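Local coordinates for PilO protein (Pseudomonas aeruginosa, PDB 5UVR) that forms, with PilN, the foundation of the inner-membrane PilM/PilN/PilO/PilP complex needed to assemble a functional type IV pilus, the chain here being the core region of PilO, at residues G12-L24 and I38-F52. Residues are numbered along the deposited sequence; the frame is centred on the assembly and turned at random.
Sequences GLGSGLEFEEIKL and IQISVVGGYHDLATF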
ATOM      1  N   GLY A  12      -7.784  10.017   4.810  1.00 65.04           N
ATOM      2  CA  GLY A  12      -7.515  10.942   3.725  1.00 67.57           C
ATOM      3  C   GLY A  12      -6.142  10.833   3.104  1.00 65.29           C
ATOM      4  O   GLY A  12      -5.567  11.853   2.708  1.00 68.70           O
ATOM      5  N   LEU A  13      -5.600   9.624   2.996  1.00 62.37           N
ATOM      6  CA  LEU A  13      -4.243   9.442   2.504  1.00 55.32           C
ATOM      7  C   LEU A  13      -4.200   9.514   0.987  1.00 53.41           C
ATOM      8  O   LEU A  13      -5.168   9.183   0.296  1.00 63.32           O
ATOM      9  CB  LEU A  13      -3.678   8.103   2.971  1.00 50.79           C
ATOM     10  CG  LEU A  13      -3.297   8.085   4.445  1.00 50.65           C
ATOM     11  CD1 LEU A  13      -2.965   6.688   4.896  1.00 42.84           C
ATOM     12  CD2 LEU A  13      -2.125   9.022   4.668  1.00 45.04           C
ATOM     13  N   GLY A  14      -3.062   9.961   0.471  1.00 46.84           N
ATOM     14  CA  GLY A  14      -2.853   9.984  -0.960  1.00 46.33           C
ATOM     15  C   GLY A  14      -3.192  11.281  -1.656  1.00 45.94           C
ATOM     16  O   GLY A  14      -3.477  11.260  -2.858  1.00 44.80           O
ATOM     17  N   SER A  15      -3.155  12.413  -0.951  1.00 44.28           N
ATOM     18  CA  SER A  15      -3.456  13.695  -1.577  1.00 46.05           C
ATOM     19  C   SER A  15      -2.447  14.002  -2.677  1.00 39.36           C
ATOM     20  O   SER A  15      -1.251  13.728  -2.542  1.00 36.90           O
ATOM     21  CB  SER A  15      -3.450  14.811  -0.530  1.00 50.10           C
ATOM     22  OG  SER A  15      -4.181  14.418   0.621  1.00 59.21           O
ATOM     23  N   GLY A  16      -2.942  14.568  -3.775  1.00 38.63           N
ATOM     24  CA  GLY A  16      -2.128  14.846  -4.939  1.00 42.32           C
ATOM     25  C   GLY A  16      -1.852  13.657  -5.828  1.00 36.95           C
ATOM     26  O   GLY A  16      -1.287  13.836  -6.915  1.00 36.77           O
ATOM     27  N   LEU A  17      -2.241  12.455  -5.417  1.00 34.32           N
ATOM     28  CA  LEU A  17      -1.912  11.245  -6.146  1.00 33.25           C
ATOM     29  C   LEU A  17      -3.072  10.781  -7.008  1.00 38.21           C
ATOM     30  O   LEU A  17      -4.242  10.948  -6.659  1.00 42.11           O
ATOM     31  CB  LEU A  17      -1.528  10.118  -5.187  1.00 29.79           C
ATOM     32  CG  LEU A  17      -0.306  10.414  -4.337  1.00 28.87           C
ATOM     33  CD1 LEU A  17      -0.025   9.215  -3.439  1.00 30.23           C
ATOM     34  CD2 LEU A  17       0.873  10.712  -5.230  1.00 29.67           C
ATOM     35  N   GLU A  18      -2.721  10.164  -8.131  1.00 37.53           N
ATOM     36  CA  GLU A  18      -3.673   9.555  -9.052  1.00 44.22           C
ATOM     37  C   GLU A  18      -3.537   8.046  -8.903  1.00 40.11           C
ATOM     38  O   GLU A  18      -2.585   7.448  -9.412  1.00 37.24           O
ATOM     39  CB  GLU A  18      -3.399   9.996 -10.486  1.00 48.79           C
ATOM     40  CG  GLU A  18      -3.369  11.510 -10.690  1.00 64.30           C
ATOM     41  CD  GLU A  18      -4.758  12.128 -10.725  1.00 81.89           C
ATOM     42  OE1 GLU A  18      -5.751  11.370 -10.759  1.00 92.44           O
ATOM     43  OE2 GLU A  18      -4.855  13.373 -10.725  1.00 85.85           O
ATOM     44  N   PHE A  19      -4.482   7.428  -8.202  1.00 36.04           N
ATOM     45  CA  PHE A  19      -4.490   5.973  -8.136  1.00 34.03           C
ATOM     46  C   PHE A  19      -4.786   5.399  -9.508  1.00 35.24           C
ATOM     47  O   PHE A  19      -5.664   5.890 -10.227  1.00 37.57           O
ATOM     48  CB  PHE A  19      -5.505   5.489  -7.111  1.00 37.48           C
ATOM     49  CG  PHE A  19      -5.051   5.682  -5.702  1.00 37.62           C
ATOM     50  CD1 PHE A  19      -4.251   4.729  -5.086  1.00 39.13           C
ATOM     51  CD2 PHE A  19      -5.379   6.829  -5.005  1.00 43.24           C
ATOM     52  CE1 PHE A  19      -3.813   4.909  -3.791  1.00 38.94           C
ATOM     53  CE2 PHE A  19      -4.944   7.016  -3.700  1.00 47.80           C
ATOM     54  CZ  PHE A  19      -4.158   6.048  -3.095  1.00 42.21           C
ATOM     55  N   GLU A  20      -4.001   4.402  -9.897  1.00 30.13           N
ATOM     56  CA  GLU A  20      -4.246   3.656 -11.119  1.00 31.43           C
ATOM     57  C   GLU A  20      -4.857   2.299 -10.831  1.00 30.78           C
ATOM     58  O   GLU A  20      -5.803   1.898 -11.505  1.00 29.65           O
ATOM     59  CB  GLU A  20      -2.953   3.465 -11.919  1.00 32.46           C
ATOM     60  CG  GLU A  20      -2.401   4.708 -12.567  1.00 38.60           C
ATOM     61  CD  GLU A  20      -1.255   4.395 -13.510  1.00 41.01           C
ATOM     62  OE1 GLU A  20      -0.581   3.359 -13.292  1.00 42.86           O
ATOM     63  OE2 GLU A  20      -1.037   5.173 -14.463  1.00 42.10           O
ATOM     64  N   GLU A  21      -4.361   1.590  -9.818  1.00 29.43           N
ATOM     65  CA  GLU A  21      -4.882   0.262  -9.546  1.00 30.35           C
ATOM     66  C   GLU A  21      -4.784  -0.039  -8.063  1.00 31.90           C
ATOM     67  O   GLU A  21      -3.753   0.222  -7.439  1.00 28.50           O
ATOM     68  CB  GLU A  21      -4.126  -0.791 -10.356  1.00 38.54           C
ATOM     69  CG  GLU A  21      -4.638  -2.202 -10.164  1.00 44.73           C
ATOM     70  CD  GLU A  21      -4.508  -3.025 -11.428  1.00 62.12           C
ATOM     71  OE1 GLU A  21      -4.485  -2.421 -12.525  1.00 72.04           O
ATOM     72  OE2 GLU A  21      -4.425  -4.268 -11.325  1.00 67.45           O
ATOM     73  N   ILE A  22      -5.862  -0.583  -7.506  1.00 26.98           N
ATOM     74  CA  ILE A  22      -5.875  -1.113  -6.150  1.00 27.92           C
ATOM     75  C   ILE A  22      -6.395  -2.537  -6.252  1.00 28.99           C
ATOM     76  O   ILE A  22      -7.507  -2.757  -6.736  1.00 25.20           O
ATOM     77  CB  ILE A  22      -6.758  -0.288  -5.201  1.00 29.37           C
ATOM     78  CG1 ILE A  22      -6.324   1.180  -5.195  1.00 32.11           C
ATOM     79  CG2 ILE A  22      -6.700  -0.875  -3.793  1.00 31.87           C
ATOM     80  CD1 ILE A  22      -7.208   2.076  -4.356  1.00 34.98           C
ATOM     81  N   LYS A  23      -5.595  -3.499  -5.819  1.00 25.52           N
ATOM     82  CA  LYS A  23      -5.969  -4.904  -5.944  1.00 26.31           C
ATOM     83  C   LYS A  23      -5.797  -5.564  -4.591  1.00 29.99           C
ATOM     84  O   LYS A  23      -4.674  -5.663  -4.087  1.00 28.60           O
ATOM     85  CB  LYS A  23      -5.125  -5.597  -7.013  1.00 33.54           C
ATOM     86  CG  LYS A  23      -5.626  -6.964  -7.412  1.00 40.16           C
ATOM     87  CD  LYS A  23      -4.722  -7.586  -8.461  1.00 51.74           C
ATOM     88  CE  LYS A  23      -5.166  -9.000  -8.805  1.00 60.71           C
ATOM     89  NZ  LYS A  23      -4.127  -9.718  -9.591  1.00 69.62           N
ATOM     90  N   LEU A  24      -6.909  -5.999  -3.999  1.00 27.18           N
ATOM     91  CA  LEU A  24      -6.887  -6.716  -2.735  1.00 31.93           C
ATOM     92  C   LEU A  24      -6.710  -8.192  -3.048  1.00 33.21           C
ATOM     93  O   LEU A  24      -7.560  -8.793  -3.714  1.00 30.04           O
ATOM     94  CB  LEU A  24      -8.173  -6.474  -1.941  1.00 32.48           C
ATOM     95  CG  LEU A  24      -8.431  -5.072  -1.369  1.00 35.20           C
ATOM     96  CD1 LEU A  24      -8.907  -4.082  -2.423  1.00 36.54           C
ATOM     97  CD2 LEU A  24      -9.428  -5.161  -0.221  1.00 41.98           C
ATOM     98  N   ILE A  38      -2.385  -6.021  -0.201  1.00 26.36           N
ATOM     99  CA  ILE A  38      -3.014  -5.100  -1.146  1.00 23.86           C
ATOM    100  C   ILE A  38      -1.934  -4.553  -2.071  1.00 27.31           C
ATOM    101  O   ILE A  38      -0.946  -3.976  -1.603  1.00 24.72           O
ATOM    102  CB  ILE A  38      -3.742  -3.938  -0.447  1.00 25.47           C
ATOM    103  CG1 ILE A  38      -4.776  -4.453   0.559  1.00 30.27           C
ATOM    104  CG2 ILE A  38      -4.427  -3.039  -1.497  1.00 25.84           C
ATOM    105  CD1 ILE A  38      -5.547  -3.336   1.269  1.00 34.97           C
ATOM    106  N   GLN A  39      -2.140  -4.708  -3.378  1.00 25.18           N
ATOM    107  CA  GLN A  39      -1.205  -4.233  -4.389  1.00 28.12           C
ATOM    108  C   GLN A  39      -1.704  -2.896  -4.916  1.00 31.83           C
ATOM    109  O   GLN A  39      -2.881  -2.768  -5.270  1.00 27.66           O
ATOM    110  CB  GLN A  39      -1.085  -5.257  -5.519  1.00 32.59           C
ATOM    111  CG  GLN A  39      -0.222  -4.836  -6.678  1.00 34.33           C
ATOM    112  CD  GLN A  39       1.248  -4.794  -6.321  1.00 35.18           C
ATOM    113  OE1 GLN A  39       1.795  -5.757  -5.784  1.00 45.93           O
ATOM    114  NE2 GLN A  39       1.901  -3.673  -6.625  1.00 36.60           N
ATOM    115  N   ILE A  40      -0.843  -1.882  -4.933  1.00 26.29           N
ATOM    116  CA  ILE A  40      -1.298  -0.569  -5.374  1.00 29.69           C
ATOM    117  C   ILE A  40      -0.315   0.038  -6.366  1.00 30.43           C
ATOM    118  O   ILE A  40       0.907  -0.102  -6.234  1.00 30.16           O
ATOM    119  CB  ILE A  40      -1.555   0.398  -4.196  1.00 34.34           C
ATOM    120  CG1 ILE A  40      -0.280   1.083  -3.738  1.00 41.26           C
ATOM    121  CG2 ILE A  40      -2.241  -0.297  -3.036  1.00 34.87           C
ATOM    122  CD1 ILE A  40      -0.530   2.159  -2.717  1.00 56.72           C
ATOM    123  N   SER A  41      -0.870   0.698  -7.383  1.00 26.29           N
ATOM    124  CA  SER A  41      -0.112   1.485  -8.342  1.00 29.66           C
ATOM    125  C   SER A  41      -0.647   2.903  -8.289  1.00 29.72           C
ATOM    126  O   SER A  41      -1.861   3.113  -8.360  1.00 28.29           O
ATOM    127  CB  SER A  41      -0.245   0.933  -9.762  1.00 30.48           C
ATOM    128  OG  SER A  41       0.492  -0.266  -9.916  1.00 37.24           O
ATOM    129  N   VAL A  42       0.241   3.876  -8.152  1.00 28.16           N
ATOM    130  CA  VAL A  42      -0.207   5.246  -7.964  1.00 29.67           C
ATOM    131  C   VAL A  42       0.790   6.180  -8.635  1.00 29.88           C
ATOM    132  O   VAL A  42       1.980   5.868  -8.740  1.00 27.88           O
ATOM    133  CB  VAL A  42      -0.405   5.527  -6.460  1.00 29.79           C
ATOM    134  CG1 VAL A  42       0.893   5.290  -5.697  1.00 29.39           C
ATOM    135  CG2 VAL A  42      -0.940   6.908  -6.226  1.00 33.85           C
ATOM    136  N   VAL A  43       0.288   7.307  -9.140  1.00 30.06           N
ATOM    137  CA  VAL A  43       1.074   8.260  -9.922  1.00 29.19           C
ATOM    138  C   VAL A  43       1.083   9.612  -9.221  1.00 28.59           C
ATOM    139  O   VAL A  43       0.038  10.093  -8.770  1.00 29.64           O
ATOM    140  CB  VAL A  43       0.524   8.395 -11.355  1.00 30.12           C
ATOM    141  CG1 VAL A  43       1.177   9.573 -12.071  1.00 33.19           C
ATOM    142  CG2 VAL A  43       0.754   7.120 -12.132  1.00 30.63           C
ATOM    143  N   GLY A  44       2.259  10.234  -9.151  1.00 27.95           N
ATOM    144  CA  GLY A  44       2.375  11.544  -8.533  1.00 30.43           C
ATOM    145  C   GLY A  44       3.819  12.008  -8.557  1.00 28.90           C
ATOM    146  O   GLY A  44       4.705  11.326  -9.079  1.00 27.63           O
ATOM    147  N   GLY A  45       4.041  13.189  -7.984  1.00 27.02           N
ATOM    148  CA  GLY A  45       5.392  13.674  -7.784  1.00 25.03           C
ATOM    149  C   GLY A  45       6.065  13.008  -6.595  1.00 26.26           C
ATOM    150  O   GLY A  45       5.423  12.383  -5.739  1.00 25.51           O
ATOM    151  N   TYR A  46       7.389  13.148  -6.531  1.00 23.88           N
ATOM    152  CA  TYR A  46       8.137  12.553  -5.417  1.00 25.06           C
ATOM    153  C   TYR A  46       7.589  12.976  -4.063  1.00 23.33           C
ATOM    154  O   TYR A  46       7.462  12.148  -3.149  1.00 24.39           O
ATOM    155  CB  TYR A  46       9.613  12.943  -5.493  1.00 27.93           C
ATOM    156  CG  TYR A  46      10.391  12.278  -6.593  1.00 29.33           C
ATOM    157  CD1 TYR A  46      10.771  10.944  -6.496  1.00 33.86           C
ATOM    158  CD2 TYR A  46      10.781  12.994  -7.716  1.00 29.38           C
ATOM    159  CE1 TYR A  46      11.495  10.341  -7.516  1.00 35.72           C
ATOM    160  CE2 TYR A  46      11.500  12.403  -8.724  1.00 32.45           C
ATOM    161  CZ  TYR A  46      11.857  11.086  -8.620  1.00 34.26           C
ATOM    162  OH  TYR A  46      12.574  10.508  -9.640  1.00 42.83           O
ATOM    163  N   HIS A  47       7.294  14.266  -3.906  1.00 24.29           N
ATOM    164  CA  HIS A  47       6.849  14.793  -2.624  1.00 24.84           C
ATOM    165  C   HIS A  47       5.537  14.148  -2.191  1.00 26.18           C
ATOM    166  O   HIS A  47       5.411  13.656  -1.068  1.00 24.48           O
ATOM    167  CB  HIS A  47       6.690  16.306  -2.726  1.00 24.31           C
ATOM    168  CG  HIS A  47       6.560  16.994  -1.404  1.00 25.16           C
ATOM    169  ND1 HIS A  47       6.528  18.366  -1.290  1.00 28.49           N
ATOM    170  CD2 HIS A  47       6.489  16.509  -0.141  1.00 26.48           C
ATOM    171  CE1 HIS A  47       6.425  18.697  -0.015  1.00 28.96           C
ATOM    172  NE2 HIS A  47       6.400  17.587   0.703  1.00 26.83           N
ATOM    173  N   ASP A  48       4.536  14.162  -3.071  1.00 22.96           N
ATOM    174  CA  ASP A  48       3.253  13.572  -2.700  1.00 27.14           C
ATOM    175  C   ASP A  48       3.355  12.064  -2.493  1.00 26.82           C
ATOM    176  O   ASP A  48       2.666  11.503  -1.629  1.00 26.42           O
ATOM    177  CB  ASP A  48       2.220  13.916  -3.772  1.00 25.76           C
ATOM    178  CG  ASP A  48       1.889  15.389  -3.803  1.00 30.93           C
ATOM    179  OD1 ASP A  48       1.715  16.004  -2.725  1.00 28.74           O
ATOM    180  OD2 ASP A  48       1.809  15.946  -4.911  1.00 27.24           O
ATOM    181  N   LEU A  49       4.184  11.384  -3.275  1.00 23.40           N
ATOM    182  CA  LEU A  49       4.371   9.956  -3.055  1.00 24.43           C
ATOM    183  C   LEU A  49       5.030   9.699  -1.711  1.00 27.23           C
ATOM    184  O   LEU A  49       4.639   8.774  -0.978  1.00 25.89           O
ATOM    185  CB  LEU A  49       5.200   9.368  -4.186  1.00 25.18           C
ATOM    186  CG  LEU A  49       4.479   9.294  -5.538  1.00 26.78           C
ATOM    187  CD1 LEU A  49       5.473   9.047  -6.662  1.00 27.43           C
ATOM    188  CD2 LEU A  49       3.452   8.154  -5.494  1.00 29.85           C
ATOM    189  N   ALA A  50       6.037  10.505  -1.365  1.00 24.49           N
ATOM    190  CA  ALA A  50       6.698  10.343  -0.071  1.00 24.48           C
ATOM    191  C   ALA A  50       5.733  10.590   1.075  1.00 25.38           C
ATOM    192  O   ALA A  50       5.720   9.831   2.050  1.00 26.37           O
ATOM    193  CB  ALA A  50       7.886  11.291   0.040  1.00 27.16           C
ATOM    194  N   THR A  51       4.915  11.643   0.973  1.00 24.10           N
ATOM    195  CA  THR A  51       3.941  11.934   2.018  1.00 26.31           C
ATOM    196  C   THR A  51       2.990  10.760   2.204  1.00 24.69           C
ATOM    197  O   THR A  51       2.643  10.400   3.338  1.00 26.96           O
ATOM    198  CB  THR A  51       3.173  13.210   1.672  1.00 30.76           C
ATOM    199  OG1 THR A  51       4.088  14.311   1.646  1.00 27.66           O
ATOM    200  CG2 THR A  51       2.111  13.499   2.703  1.00 29.62           C
ATOM    201  N   PHE A  52       2.579  10.145   1.098  1.00 23.78           N
ATOM    202  CA  PHE A  52       1.732   8.951   1.168  1.00 25.57           C
ATOM    203  C   PHE A  52       2.429   7.804   1.907  1.00 25.20           C
ATOM    204  O   PHE A  52       1.835   7.173   2.791  1.00 24.38           O
ATOM    205  CB  PHE A  52       1.338   8.528  -0.244  1.00 24.78           C
ATOM    206  CG  PHE A  52       0.536   7.250  -0.294  1.00 26.50           C
ATOM    207  CD1 PHE A  52      -0.761   7.220   0.181  1.00 29.73           C
ATOM    208  CD2 PHE A  52       1.068   6.100  -0.850  1.00 27.63           C
ATOM    209  CE1 PHE A  52      -1.514   6.046   0.126  1.00 31.17           C
ATOM    210  CE2 PHE A  52       0.322   4.923  -0.905  1.00 32.16           C
ATOM    211  CZ  PHE A  52      -0.972   4.905  -0.414  1.00 30.65           C
TER
HETATM  212  O   HOH W   1       0.295  12.166  -0.663  1.00 33.81           O
HETATM  213  O   HOH W   2       1.662  14.387  -7.061  1.00 29.83           O
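An antiparallel strand pair with a classic beta bulge joins strand 18-24 to strand 33-44, and the type II turn from Gly14 to Leu17 lies against the start of helix 46-57. At the bulge two residues, Glu20 and Glu21, stand opposite the single Ser41, whose carbonyl O accepts Glu20 N at 2.9 Å and Glu21 N at 3.3 Å, both from one face of its plane. Regular pairing holds on both sides of it, as in Glu18 N to Val43 O, nearly straight at 178°. Val42 puts CG2 over one face of the Phe19 ring, 4.2 Å from its centroid, a CH-pi contact, and presses the same methyl tightly on Leu17 CB at 3.4 Å. With CG beside its backbone N (chi1 -61°), Leu17 extends its two methyls to the helix, CD1 meeting Phe52 CB at 3.5 Å and CD2 meeting Leu49 CD2 at 3.6 Å. Phe19 turns its edge to the face of Phe52 in an offset edge-to-face pair, planes at 82°. Water links the turn to the helix start, donating to Gly16 O and Asp48 OD2 and accepting from Gly45 N. Glu20 brings OE2 to Val43 CG2 at 3.5 Å, while OE1 forms a salt bridge with Arg82. Such helix-on-antiparallel-sheet packing is characteristic of the modified ferredoxin fold of the PilO core.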